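PDB 4U6U: Cog5 from Kluyveromyces lactis, which probably serves, as the partner of Cog7, in the conserved oligomeric Golgi complex that tethers transport vesicles to Golgi membranes before fusion. Local coordinates for residues M50-D55 with L66-L71; D181-R186 with Q223-V228; R234-S239 with K283-L288. The protein carries 7 engineered substitutions. All blocks are in the same frame, centred on the assembly; numbering follows the deposited sequence.

The three contacts are strung along an elongated, mainly helical chain that in this crystal is paired with Cog7. Contact 1, where a loop folds back on helix 61-81, lies on the opposite side of the chain's centre from the other two, its centre about 34 Å from that of contact 2 and about 49 Å from that of contact 3. Contacts 2 and 3 lie on the same side, their centres about 17 Å apart, and share helix 220-241. Helix 277-284 also joins them: its Glu-277 and Tyr-280 meet Trp-225 of contact 2, and residues 283-288 of contact 3 follow on from these along the chain. The second chain touches none of the three.

Contact 1 of 3, residues M50-D55 with L66-L71; sequences MPLETD and LKIAAL
Met-50 lies against one side of helix 61-81, meeting Lys-67, Ile-68 and Leu-71 with successive parts of its side chain. At the root, CB of Met-50 rests 3.9 Å from CG1 of Ile-68. Further out, SD of Met-50 passes CB of Lys-67 at 4.2 Å, the two side chains at about a right angle; the rest of the lysine runs out extended, away from the loop. The thioether then bends at its last torsion (chi3 -60°), and CE of Met-50 is brought to 3.7 Å from CG of Leu-71 and equally near its CD2. This bend swings the methyl along the helix to the residue one turn on from Lys-67.

Ile-68 meets the loop at Met-50, Pro-51 and Leu-52. With its chain straight at the end (chi2 -175°), it reaches out from the helix to place CD1 at 3.3 Å from the backbone O of Met-50, a van der Waals approach by a methyl group. The same CD1 meets CD1 of Leu-52 at 4.0 Å, methyl to methyl, as the two branched side chains cross obliquely. Leu-52 gets there by its outer end, since its CB does not aim at the helix. Between side chains the contact is therefore apolar, with Met-50 and Leu-52 reaching Ile-68 while the ring of Pro-51 between them points away.

The loop links helix 11-47 to helix 61-81, and helix 92-118 touches both partners: Ile-68 packs on its Asn-102 and Leu-106, Leu-52 touches its Glu-105, and OD1 of the poorly ordered Asp-55 is hydrogen-bonded to OG1 of Thr-112.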
loop_
_atom_site.group_PDB
_atom_site.type_symbol
_atom_site.label_atom_id
_atom_site.label_comp_id
_atom_site.label_asym_id
_atom_site.label_seq_id
_atom_site.Cartn_x
_atom_site.Cartn_y
_atom_site.Cartn_z
ATOM N N MET B 50 16.912 -0.215 -10.732
ATOM C CA MET B 50 17.042 -0.279 -9.278
ATOM C C MET B 50 16.725 -1.678 -8.773
ATOM O O MET B 50 15.553 -2.037 -8.606
ATOM C CB MET B 50 16.128 0.737 -8.600
ATOM C CG MET B 50 16.673 2.145 -8.637
ATOM S SD MET B 50 15.498 3.333 -7.987
ATOM C CE MET B 50 14.134 3.082 -9.116
ATOM N N PRO B 51 17.776 -2.473 -8.523
ATOM C CA PRO B 51 17.632 -3.829 -7.998
ATOM C C PRO B 51 17.433 -3.718 -6.502
ATOM O O PRO B 51 17.482 -2.608 -5.965
ATOM C CB PRO B 51 18.965 -4.502 -8.348
ATOM C CG PRO B 51 19.902 -3.363 -8.801
ATOM C CD PRO B 51 19.191 -2.062 -8.561
ATOM N N LEU B 52 17.207 -4.825 -5.819
ATOM C CA LEU B 52 17.049 -4.690 -4.392
ATOM C C LEU B 52 18.082 -5.515 -3.621
ATOM O O LEU B 52 19.192 -5.794 -4.083
ATOM C CB LEU B 52 15.613 -5.082 -4.012
ATOM C CG LEU B 52 14.929 -4.452 -2.793
ATOM C CD1 LEU B 52 15.177 -2.946 -2.743
ATOM C CD2 LEU B 52 13.435 -4.758 -2.822
ATOM N N GLU B 53 17.688 -5.868 -2.416
ATOM C CA GLU B 53 18.371 -6.802 -1.568
ATOM C C GLU B 53 17.175 -7.275 -0.746
ATOM O O GLU B 53 16.663 -6.533 0.091
ATOM C CB GLU B 53 19.486 -6.113 -0.759
ATOM C CG GLU B 53 20.496 -7.015 -0.033
ATOM C CD GLU B 53 21.705 -7.402 -0.845
ATOM O OE1 GLU B 53 22.534 -8.183 -0.315
ATOM O OE2 GLU B 53 21.834 -6.909 -1.987
ATOM N N THR B 54 16.695 -8.488 -1.015
ATOM C CA THR B 54 15.453 -8.962 -0.396
ATOM C C THR B 54 15.658 -9.675 0.945
ATOM O O THR B 54 16.534 -10.531 1.084
ATOM C CB THR B 54 14.688 -9.923 -1.340
ATOM O OG1 THR B 54 15.492 -11.080 -1.616
ATOM C CG2 THR B 54 14.350 -9.237 -2.643
ATOM N N ASP B 55 14.821 -9.303 1.915
ATOM C CA ASP B 55 14.773 -9.908 3.251
ATOM C C ASP B 55 16.144 -9.956 3.917
ATOM O O ASP B 55 16.523 -10.938 4.557
ATOM C CB ASP B 55 14.150 -11.302 3.186
ATOM C CG ASP B 55 12.655 -11.252 2.943
ATOM O OD1 ASP B 55 12.053 -10.187 3.191
ATOM O OD2 ASP B 55 12.084 -12.270 2.504
ATOM N N LEU B 66 13.054 2.380 -0.341
ATOM C CA LEU B 66 12.266 3.607 -0.318
ATOM C C LEU B 66 12.270 4.316 -1.677
ATOM O O LEU B 66 11.269 4.914 -2.085
ATOM C CB LEU B 66 12.781 4.540 0.774
ATOM C CG LEU B 66 11.984 4.543 2.079
ATOM C CD1 LEU B 66 11.070 3.343 2.179
ATOM C CD2 LEU B 66 12.940 4.582 3.250
ATOM N N LYS B 67 13.404 4.256 -2.367
ATOM C CA LYS B 67 13.513 4.867 -3.677
ATOM C C LYS B 67 12.602 4.123 -4.660
ATOM O O LYS B 67 11.895 4.760 -5.443
ATOM C CB LYS B 67 14.972 4.885 -4.165
ATOM C CG LYS B 67 15.880 5.863 -3.410
ATOM C CD LYS B 67 17.287 5.923 -4.010
ATOM C CE LYS B 67 18.169 6.942 -3.286
ATOM N NZ LYS B 67 19.545 7.059 -3.863
ATOM N N ILE B 68 12.611 2.790 -4.633
ATOM C CA ILE B 68 11.715 2.027 -5.505
ATOM C C ILE B 68 10.248 2.359 -5.207
ATOM O O ILE B 68 9.422 2.444 -6.122
ATOM C CB ILE B 68 11.944 0.509 -5.396
ATOM C CG1 ILE B 68 13.280 0.141 -6.040
ATOM C CG2 ILE B 68 10.820 -0.267 -6.096
ATOM C CD1 ILE B 68 13.539 -1.351 -6.081
ATOM N N ALA B 69 9.922 2.540 -3.931
ATOM C CA ALA B 69 8.555 2.878 -3.540
ATOM C C ALA B 69 8.139 4.220 -4.119
ATOM O O ALA B 69 7.046 4.347 -4.670
ATOM C CB ALA B 69 8.420 2.900 -2.036
ATOM N N ALA B 70 9.023 5.207 -3.990
ATOM C CA ALA B 70 8.791 6.552 -4.511
ATOM C C ALA B 70 8.552 6.533 -6.026
ATOM O O ALA B 70 7.715 7.280 -6.549
ATOM C CB ALA B 70 9.949 7.447 -4.173
ATOM N N LEU B 71 9.313 5.694 -6.722
ATOM C CA LEU B 71 9.139 5.487 -8.151
ATOM C C LEU B 71 7.721 4.993 -8.426
ATOM O O LEU B 71 7.088 5.400 -9.385
ATOM C CB LEU B 71 10.163 4.480 -8.683
ATOM C CG LEU B 71 11.013 4.853 -9.900
ATOM C CD1 LEU B 71 10.165 5.195 -11.117
ATOM C CD2 LEU B 71 11.919 6.007 -9.566
#

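Contact 2 of 3, residues D181-R186 with Q223-V228; sequences DAMENR and QFWSKV
In an antiparallel helix pair of the Cog5 C-terminal region, Trp-225 and Phe-224 of helix 220-241 bridge to Ala-182 and Arg-186 of helix 175-192. The local axes come within 11.4 Å of each other at an angle of 148°, with the two neighbouring rings set between them. Trp-225, its CG anti to the carbonyl carbon (chi1 -74°), brings its six-membered ring across: CH2 lies 4.0 Å from CB of Ala-182, while CZ2 meets CB of Arg-186 at 3.4 Å. SD of Met-183 approaches the indole edge. The arginine bends at chi2, so that CD comes to 3.4 Å from NE1 of Trp-225; its guanidinium stands at 61° to the indole and meets NE1 edge on. Phe-224 sets CE2 over one indole face, offset toward the rim, and puts CZ 4.1 Å from CB of Asn-185. An alanine in place of Trp-225 would probably open a gap between the helices and leave the aliphatic part of Arg-186 freer to turn. Polar ends are settled elsewhere, Asn-185 OD1 with Asn-121 ND2 and Arg-186 NE in a salt bridge to Glu-277 OE1. The interface thus joins by aromatic and aliphatic surfaces, and the buried arginine charge is probably balanced by Glu-277.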
loop_
_atom_site.group_PDB
_atom_site.type_symbol
_atom_site.label_atom_id
_atom_site.label_comp_id
_atom_site.label_asym_id
_atom_site.label_seq_id
_atom_site.Cartn_x
_atom_site.Cartn_y
_atom_site.Cartn_z
ATOM N N ASP B 181 4.596 -12.539 30.709
ATOM C CA ASP B 181 4.871 -12.626 29.269
ATOM C C ASP B 181 3.703 -12.165 28.420
ATOM O O ASP B 181 3.896 -11.745 27.288
ATOM C CB ASP B 181 5.252 -14.047 28.862
ATOM C CG ASP B 181 6.629 -14.433 29.332
ATOM O OD1 ASP B 181 7.452 -13.516 29.526
ATOM O OD2 ASP B 181 6.885 -15.644 29.518
ATOM N N ALA B 182 2.487 -12.318 28.930
ATOM C CA ALA B 182 1.307 -11.817 28.234
ATOM C C ALA B 182 1.281 -10.279 28.240
ATOM O O ALA B 182 0.888 -9.641 27.259
ATOM C CB ALA B 182 0.052 -12.371 28.861
ATOM N N MET B 183 1.685 -9.686 29.357
ATOM C CA MET B 183 1.752 -8.235 29.467
ATOM C C MET B 183 2.881 -7.656 28.618
ATOM O O MET B 183 2.794 -6.514 28.157
ATOM C CB MET B 183 1.907 -7.828 30.929
ATOM C CG MET B 183 0.580 -7.713 31.659
ATOM S SD MET B 183 -0.325 -6.250 31.129
ATOM C CE MET B 183 0.936 -5.004 31.348
ATOM N N GLU B 184 3.940 -8.444 28.427
ATOM C CA GLU B 184 5.056 -8.070 27.549
ATOM C C GLU B 184 4.575 -7.699 26.152
ATOM O O GLU B 184 4.928 -6.645 25.618
ATOM C CB GLU B 184 6.058 -9.220 27.441
ATOM C CG GLU B 184 6.824 -9.513 28.704
ATOM C CD GLU B 184 8.174 -8.852 28.690
ATOM O OE1 GLU B 184 8.829 -8.791 29.756
ATOM O OE2 GLU B 184 8.575 -8.397 27.597
ATOM N N ASN B 185 3.770 -8.590 25.576
ATOM C CA ASN B 185 3.179 -8.404 24.257
ATOM C C ASN B 185 2.109 -7.318 24.291
ATOM O O ASN B 185 2.035 -6.485 23.384
ATOM C CB ASN B 185 2.580 -9.722 23.734
ATOM C CG ASN B 185 3.623 -10.644 23.094
ATOM O OD1 ASN B 185 4.828 -10.393 23.148
ATOM N ND2 ASN B 185 3.149 -11.721 22.486
ATOM N N ARG B 186 1.281 -7.353 25.338
ATOM C CA ARG B 186 0.225 -6.361 25.572
ATOM C C ARG B 186 0.775 -4.949 25.467
ATOM O O ARG B 186 0.146 -4.067 24.873
ATOM C CB ARG B 186 -0.412 -6.580 26.951
ATOM C CG ARG B 186 -0.768 -5.322 27.762
ATOM C CD ARG B 186 -2.046 -4.653 27.240
ATOM N NE ARG B 186 -2.595 -3.653 28.159
ATOM C CZ ARG B 186 -2.005 -2.501 28.484
ATOM N NH1 ARG B 186 -0.834 -2.158 27.959
ATOM N NH2 ARG B 186 -2.607 -1.671 29.327
ATOM N N GLN B 223 -8.882 -6.352 20.787
ATOM C CA GLN B 223 -8.979 -7.582 20.030
ATOM C C GLN B 223 -7.896 -8.545 20.461
ATOM O O GLN B 223 -8.100 -9.756 20.429
ATOM C CB GLN B 223 -8.903 -7.329 18.535
ATOM C CG GLN B 223 -10.237 -7.590 17.890
ATOM C CD GLN B 223 -10.317 -8.949 17.214
ATOM O OE1 GLN B 223 -9.297 -9.597 16.983
ATOM N NE2 GLN B 223 -11.534 -9.379 16.876
ATOM N N PHE B 224 -6.758 -8.015 20.898
ATOM C CA PHE B 224 -5.699 -8.876 21.415
ATOM C C PHE B 224 -6.159 -9.715 22.618
ATOM O O PHE B 224 -6.179 -10.942 22.551
ATOM C CB PHE B 224 -4.480 -8.041 21.786
ATOM C CG PHE B 224 -3.453 -8.789 22.592
ATOM C CD1 PHE B 224 -2.579 -9.681 21.981
ATOM C CD2 PHE B 224 -3.353 -8.590 23.967
ATOM C CE1 PHE B 224 -1.616 -10.359 22.725
ATOM C CE2 PHE B 224 -2.402 -9.260 24.718
ATOM C CZ PHE B 224 -1.529 -10.151 24.094
ATOM N N TRP B 225 -6.553 -9.060 23.705
ATOM C CA TRP B 225 -7.003 -9.787 24.884
ATOM C C TRP B 225 -8.172 -10.689 24.570
ATOM O O TRP B 225 -8.155 -11.858 24.927
ATOM C CB TRP B 225 -7.390 -8.827 25.998
ATOM C CG TRP B 225 -6.220 -8.202 26.659
ATOM C CD1 TRP B 225 -6.020 -6.873 26.865
ATOM C CD2 TRP B 225 -5.085 -8.869 27.216
ATOM N NE1 TRP B 225 -4.827 -6.664 27.509
ATOM C CE2 TRP B 225 -4.230 -7.881 27.738
ATOM C CE3 TRP B 225 -4.705 -10.212 27.332
ATOM C CZ2 TRP B 225 -3.024 -8.181 28.365
ATOM C CZ3 TRP B 225 -3.500 -10.513 27.953
ATOM C CH2 TRP B 225 -2.676 -9.501 28.461
ATOM N N SER B 226 -9.176 -10.145 23.888
ATOM C CA SER B 226 -10.365 -10.913 23.561
ATOM C C SER B 226 -9.997 -12.243 22.930
ATOM O O SER B 226 -10.516 -13.281 23.325
ATOM C CB SER B 226 -11.285 -10.142 22.628
ATOM O OG SER B 226 -12.406 -10.941 22.295
ATOM N N LYS B 227 -9.116 -12.212 21.939
ATOM C CA LYS B 227 -8.712 -13.440 21.269
ATOM C C LYS B 227 -7.844 -14.362 22.145
ATOM O O LYS B 227 -8.079 -15.577 22.136
ATOM C CB LYS B 227 -8.007 -13.134 19.950
ATOM C CG LYS B 227 -8.970 -12.681 18.868
ATOM C CD LYS B 227 -9.679 -13.843 18.221
ATOM C CE LYS B 227 -10.910 -13.366 17.460
ATOM N NZ LYS B 227 -11.381 -14.363 16.446
ATOM N N VAL B 228 -6.855 -13.842 22.888
ATOM C CA VAL B 228 -6.030 -14.766 23.685
ATOM C C VAL B 228 -6.873 -15.308 24.826
ATOM O O VAL B 228 -6.704 -16.454 25.241
ATOM C CB VAL B 228 -4.728 -14.151 24.310
ATOM C CG1 VAL B 228 -4.189 -13.025 23.450
ATOM C CG2 VAL B 228 -4.951 -13.679 25.752
#

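Contact 3 of 3, residues R234-S239 with K283-L288; sequences RDFEMS and KAVSIL
Phe-236 and Glu-237 of helix 220-241 receive the chain's C-terminal tail, which follows helix 277-284 and packs against the helical bundle formed with helices 245-252 and 254-265, far from the centre of the chain. Phe-236 swings its ring toward the tail with CG opposite the backbone N (chi1 -164°). There CD1 of Ile-287 arrives at the ring edge, in plane, 3.2 Å from CD2 of Phe-236. CG1 of Val-285 comes obliquely to CZ of Phe-236 at 3.6 Å, and CD2 of Leu-288 approaches CE2 less closely. Ile-287 has CG1 lodged between its own backbone N and carbonyl carbon (chi1 51°), and its CD1 and CG2 methyls also touch Glu-237: CD1 of Ile-287 lies 3.4 Å from CG of Glu-237 and CG2 of Ile-287 3.5 Å from OE1 of Glu-237. The glutamate is extended beyond CG, so its aliphatic part lies against the isoleucine while OE1 forms a salt bridge with Lys-233 NZ. Ile-257 and Leu-250, from helices 254-265 and 245-252, also touch Phe-236. Within the tail, Ser-286 turns its hydroxyl back on the preceding turn: OG donates to O of Lys-283 at 3.0 Å, tilted 23° from the carbonyl plane.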
loop_
_atom_site.group_PDB
_atom_site.type_symbol
_atom_site.label_atom_id
_atom_site.label_comp_id
_atom_site.label_asym_id
_atom_site.label_seq_id
_atom_site.Cartn_x
_atom_site.Cartn_y
_atom_site.Cartn_z
ATOM N N ARG B 234 -10.706 -21.585 26.643
ATOM C CA ARG B 234 -11.122 -22.871 26.116
ATOM C C ARG B 234 -10.248 -23.965 26.710
ATOM O O ARG B 234 -10.760 -25.000 27.157
ATOM C CB ARG B 234 -11.075 -22.852 24.583
ATOM C CG ARG B 234 -11.184 -24.191 23.886
ATOM C CD ARG B 234 -11.065 -24.035 22.361
ATOM N NE ARG B 234 -9.925 -23.206 21.944
ATOM C CZ ARG B 234 -8.715 -23.667 21.625
ATOM N NH1 ARG B 234 -8.454 -24.968 21.683
ATOM N NH2 ARG B 234 -7.753 -22.826 21.257
ATOM N N ASP B 235 -8.946 -23.701 26.773
ATOM C CA ASP B 235 -7.976 -24.669 27.272
ATOM C C ASP B 235 -8.132 -24.906 28.767
ATOM O O ASP B 235 -8.061 -26.039 29.258
ATOM C CB ASP B 235 -6.551 -24.195 26.978
ATOM C CG ASP B 235 -6.184 -24.344 25.529
ATOM O OD1 ASP B 235 -7.048 -24.794 24.752
ATOM O OD2 ASP B 235 -5.034 -24.024 25.167
ATOM N N PHE B 236 -8.275 -23.812 29.491
ATOM C CA PHE B 236 -8.423 -23.871 30.926
ATOM C C PHE B 236 -9.633 -24.712 31.282
ATOM O O PHE B 236 -9.532 -25.687 32.026
ATOM C CB PHE B 236 -8.533 -22.452 31.481
ATOM C CG PHE B 236 -8.302 -22.347 32.953
ATOM C CD1 PHE B 236 -7.022 -22.312 33.469
ATOM C CD2 PHE B 236 -9.369 -22.211 33.819
ATOM C CE1 PHE B 236 -6.818 -22.194 34.839
ATOM C CE2 PHE B 236 -9.175 -22.088 35.178
ATOM C CZ PHE B 236 -7.899 -22.079 35.690
ATOM N N GLU B 237 -10.769 -24.360 30.697
ATOM C CA GLU B 237 -12.023 -24.989 31.071
ATOM C C GLU B 237 -12.045 -26.427 30.614
ATOM O O GLU B 237 -12.570 -27.281 31.316
ATOM C CB GLU B 237 -13.214 -24.216 30.489
ATOM C CG GLU B 237 -13.363 -22.855 31.120
ATOM C CD GLU B 237 -14.647 -22.153 30.761
ATOM O OE1 GLU B 237 -14.979 -21.152 31.450
ATOM O OE2 GLU B 237 -15.316 -22.607 29.804
ATOM N N MET B 238 -11.456 -26.703 29.455
ATOM C CA MET B 238 -11.400 -28.079 28.972
ATOM C C MET B 238 -10.669 -28.943 29.971
ATOM O O MET B 238 -11.030 -30.098 30.202
ATOM C CB MET B 238 -10.718 -28.171 27.612
ATOM C CG MET B 238 -11.113 -29.397 26.827
ATOM S SD MET B 238 -9.969 -29.666 25.501
ATOM C CE MET B 238 -10.576 -31.200 24.793
ATOM N N SER B 239 -9.660 -28.341 30.582
ATOM C CA SER B 239 -8.775 -29.025 31.498
ATOM C C SER B 239 -9.435 -29.199 32.852
ATOM O O SER B 239 -9.280 -30.250 33.485
ATOM C CB SER B 239 -7.478 -28.241 31.630
ATOM O OG SER B 239 -6.491 -29.005 32.271
ATOM N N LYS B 283 -12.408 -13.534 33.143
ATOM C CA LYS B 283 -13.468 -14.366 32.573
ATOM C C LYS B 283 -12.949 -15.713 32.092
ATOM O O LYS B 283 -13.650 -16.722 32.187
ATOM C CB LYS B 283 -14.138 -13.634 31.422
ATOM C CG LYS B 283 -14.864 -12.391 31.883
ATOM C CD LYS B 283 -15.273 -11.520 30.707
ATOM C CE LYS B 283 -15.685 -10.130 31.150
ATOM N NZ LYS B 283 -15.704 -9.226 29.965
ATOM N N ALA B 284 -11.713 -15.726 31.596
ATOM C CA ALA B 284 -11.097 -16.950 31.103
ATOM C C ALA B 284 -11.004 -17.956 32.228
ATOM O O ALA B 284 -11.182 -19.156 32.041
ATOM C CB ALA B 284 -9.724 -16.658 30.543
ATOM N N VAL B 285 -10.744 -17.431 33.412
ATOM C CA VAL B 285 -10.478 -18.227 34.587
ATOM C C VAL B 285 -11.669 -18.074 35.521
ATOM O O VAL B 285 -11.582 -17.349 36.506
ATOM C CB VAL B 285 -9.161 -17.766 35.252
ATOM C CG1 VAL B 285 -8.755 -18.662 36.377
ATOM C CG2 VAL B 285 -8.057 -17.736 34.216
ATOM N N SER B 286 -12.806 -18.687 35.188
ATOM C CA SER B 286 -14.042 -18.370 35.916
ATOM C C SER B 286 -14.851 -19.602 36.334
ATOM O O SER B 286 -15.897 -19.467 36.968
ATOM C CB SER B 286 -14.934 -17.422 35.101
ATOM O OG SER B 286 -15.587 -18.097 34.042
ATOM N N ILE B 287 -14.372 -20.792 35.985
ATOM C CA ILE B 287 -15.011 -22.043 36.413
ATOM C C ILE B 287 -14.676 -22.365 37.864
ATOM O O ILE B 287 -15.199 -23.333 38.425
ATOM C CB ILE B 287 -14.618 -23.274 35.563
ATOM C CG1 ILE B 287 -13.100 -23.377 35.438
ATOM C CG2 ILE B 287 -15.310 -23.252 34.205
ATOM C CD1 ILE B 287 -12.521 -22.496 34.376
ATOM N N LEU B 288 -13.835 -21.533 38.474
ATOM C CA LEU B 288 -13.371 -21.717 39.855
ATOM C C LEU B 288 -14.590 -21.719 40.781
ATOM O O LEU B 288 -14.517 -22.118 41.948
ATOM C CB LEU B 288 -12.354 -20.642 40.251
ATOM C CG LEU B 288 -11.024 -20.569 39.464
ATOM C CD1 LEU B 288 -10.283 -21.905 39.309
ATOM C CD2 LEU B 288 -11.270 -19.993 38.120
#